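Local coordinates for 5' nucleotidase family protein (Staphylococcus aureus subsp. aureus, PDB 4Q7F) that belongs to the 5'-nucleotidase family and combines a metal-binding calcineurin-like phosphoesterase domain with a 5'-nucleotidase C-terminal domain, at residues 202-207 with 230-235. Residues are numbered along the deposited sequence; the frame is centred on the assembly and turned at random.
Sequences IVVCYH and YAMLEA. With MG (magnesium ion), chain B.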
loop_
_atom_site.group_PDB
_atom_site.type_symbol
_atom_site.label_atom_id
_atom_site.label_comp_id
_atom_site.label_asym_id
_atom_site.label_seq_id
_atom_site.Cartn_x
_atom_site.Cartn_y
_atom_site.Cartn_z
ATOM N N ILE A 202 27.113 -5.832 -4.842
ATOM C CA ILE A 202 25.755 -6.044 -5.334
ATOM C C ILE A 202 24.713 -5.456 -4.392
ATOM O O ILE A 202 24.731 -5.706 -3.188
ATOM C CB ILE A 202 25.490 -7.539 -5.553
ATOM C CG1 ILE A 202 26.373 -8.017 -6.720
ATOM C CG2 ILE A 202 24.011 -7.783 -5.847
ATOM C CD1 ILE A 202 26.511 -9.509 -6.838
ATOM N N VAL A 203 23.813 -4.677 -4.982
ATOM C CA VAL A 203 22.745 -4.007 -4.278
ATOM C C VAL A 203 21.436 -4.427 -4.906
ATOM O O VAL A 203 21.229 -4.251 -6.105
ATOM C CB VAL A 203 22.866 -2.470 -4.417
ATOM C CG1 VAL A 203 21.719 -1.748 -3.710
ATOM C CG2 VAL A 203 24.206 -1.987 -3.890
ATOM N N VAL A 204 20.569 -5.022 -4.096
ATOM C CA VAL A 204 19.257 -5.417 -4.535
ATOM C C VAL A 204 18.235 -4.421 -3.995
ATOM O O VAL A 204 18.177 -4.195 -2.771
ATOM C CB VAL A 204 18.874 -6.813 -3.999
ATOM C CG1 VAL A 204 17.445 -7.133 -4.397
ATOM C CG2 VAL A 204 19.829 -7.877 -4.521
ATOM N N CYS A 205 17.454 -3.810 -4.882
ATOM C CA CYS A 205 16.377 -2.905 -4.461
ATOM C C CYS A 205 15.076 -3.588 -4.826
ATOM O O CYS A 205 14.647 -3.586 -5.980
ATOM C CB CYS A 205 16.442 -1.530 -5.101
ATOM S SG CYS A 205 17.903 -0.578 -4.663
ATOM N N TYR A 206 14.456 -4.172 -3.812
ATOM C CA TYR A 206 13.246 -4.944 -3.969
ATOM C C TYR A 206 12.055 -4.265 -3.346
ATOM O O TYR A 206 12.045 -4.020 -2.145
ATOM C CB TYR A 206 13.495 -6.293 -3.295
ATOM C CG TYR A 206 12.316 -7.236 -3.179
ATOM C CD1 TYR A 206 11.487 -7.510 -4.266
ATOM C CD2 TYR A 206 12.101 -7.940 -2.000
ATOM C CE1 TYR A 206 10.445 -8.421 -4.153
ATOM C CE2 TYR A 206 11.069 -8.842 -1.878
ATOM C CZ TYR A 206 10.244 -9.084 -2.954
ATOM O OH TYR A 206 9.228 -9.991 -2.808
ATOM N N HIS A 207 11.061 -3.907 -4.158
ATOM C CA HIS A 207 9.873 -3.360 -3.594
ATOM C C HIS A 207 9.033 -4.558 -3.143
ATOM O O HIS A 207 8.164 -5.002 -3.855
ATOM C CB HIS A 207 9.059 -2.524 -4.541
ATOM C CG HIS A 207 7.917 -1.873 -3.843
ATOM N ND1 HIS A 207 8.046 -0.670 -3.199
ATOM C CD2 HIS A 207 6.671 -2.318 -3.563
ATOM C CE1 HIS A 207 6.907 -0.358 -2.617
ATOM N NE2 HIS A 207 6.059 -1.342 -2.818
ATOM N N TYR A 230 13.002 -13.102 2.439
ATOM C CA TYR A 230 13.737 -14.054 3.257
ATOM C C TYR A 230 14.390 -15.127 2.391
ATOM O O TYR A 230 15.583 -15.410 2.535
ATOM C CB TYR A 230 12.862 -14.697 4.328
ATOM C CG TYR A 230 13.673 -15.562 5.254
ATOM C CD1 TYR A 230 13.937 -16.895 4.943
ATOM C CD2 TYR A 230 14.198 -15.044 6.426
ATOM C CE1 TYR A 230 14.707 -17.686 5.778
ATOM C CE2 TYR A 230 14.959 -15.833 7.278
ATOM C CZ TYR A 230 15.214 -17.148 6.947
ATOM O OH TYR A 230 15.975 -17.920 7.791
ATOM N N ALA A 231 13.611 -15.720 1.492
ATOM C CA ALA A 231 14.132 -16.755 0.600
ATOM C C ALA A 231 15.309 -16.204 -0.217
ATOM O O ALA A 231 16.264 -16.919 -0.496
ATOM C CB ALA A 231 13.040 -17.264 -0.316
HETATM N N MSE A 232 15.229 -14.935 -0.596
HETATM C CA MSE A 232 16.305 -14.293 -1.371
HETATM C C MSE A 232 17.582 -14.199 -0.557
HETATM O O MSE A 232 18.668 -14.566 -1.028
HETATM C CB MSE A 232 15.821 -12.935 -1.859
HETATM C CG MSE A 232 14.857 -13.087 -3.032
HETATM SE SE MSE A 232 13.665 -11.506 -3.145
HETATM C CE MSE A 232 14.765 -10.539 -4.463
ATOM N N LEU A 233 17.478 -13.712 0.673
ATOM C CA LEU A 233 18.652 -13.620 1.547
ATOM C C LEU A 233 19.180 -15.004 1.918
ATOM O O LEU A 233 20.374 -15.278 1.793
ATOM C CB LEU A 233 18.318 -12.830 2.818
ATOM C CG LEU A 233 18.162 -11.321 2.648
ATOM C CD1 LEU A 233 17.458 -10.712 3.844
ATOM C CD2 LEU A 233 19.521 -10.680 2.431
ATOM N N GLU A 234 18.280 -15.867 2.378
ATOM C CA GLU A 234 18.625 -17.220 2.771
ATOM C C GLU A 234 19.452 -17.921 1.688
ATOM O O GLU A 234 20.413 -18.616 1.995
ATOM C CB GLU A 234 17.347 -18.027 3.049
ATOM C CG GLU A 234 17.572 -19.490 3.420
ATOM C CD GLU A 234 16.274 -20.293 3.511
ATOM O OE1 GLU A 234 16.173 -21.145 4.410
ATOM O OE2 GLU A 234 15.344 -20.074 2.702
ATOM N N ALA A 235 19.072 -17.737 0.429
ATOM C CA ALA A 235 19.757 -18.372 -0.685
ATOM C C ALA A 235 20.959 -17.600 -1.206
ATOM O O ALA A 235 21.966 -18.213 -1.592
ATOM C CB ALA A 235 18.778 -18.594 -1.826
HETATM MG MG MG B . 3.657 -1.658 -1.985
HETATM O O HOH W 1 2.711 -1.217 0.086
#
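Over one face of the Tyr206 ring sits the selenium of Met232, a selenomethionine in this model, while the ring of the next residue, His207, turns an edge to magnesium. The selenium is 4.1 Å from the centroid of the Tyr206 ring and 17° off its normal, a Met-aromatic contact over the face. It is displaced toward the rim, and the closest atoms are Tyr206 CE2 and Met232 SE at 3.9 Å.

Tyr206 carries CG opposite its backbone N (chi1 173°), and the Met232 chain, extended at chi2 (156°), reaches out from the helix to set SE over the ring. A bend at chi3 (95°) then turns only the methyl toward Val204, two residues earlier on the strand, where CE of Met232 meets CG1 of Val204 at 4.3 Å. Met232 is the one side chain of 230-235 that meets the strand, a case of how a flexible, unbranched side chain lets a helix pack on a sheet; the nearest CA atoms, those of Val204 and Met232, remain 9.9 Å apart. Leu162 of the neighbouring strand touches both Tyr206 and Met232, and Leu188 of helix 184-198 also packs against Met232.

The setting is a beta-alpha-beta crossover, in which helix 229-236 links the parallel strands 201-207 and 242-244 of a mixed sheet. At the far end of the phenol, OH is hydrogen-bonded to the backbone N of Glu228, just before the helix, so the ring is held at its polar tip as well as on its face. His207 ends the strand: NE2 binds magnesium at 2.6 Å in the ring plane, alongside Asp72, Asn109 and His247, and ND1 is hydrogen-bonded to the carbonyl O of Asn70.

This buried, apolar contact probably rests on dispersion between the aromatic face and a polarisable atom, the selenium standing where methionine carries sulfur, one residue from a metal ligand.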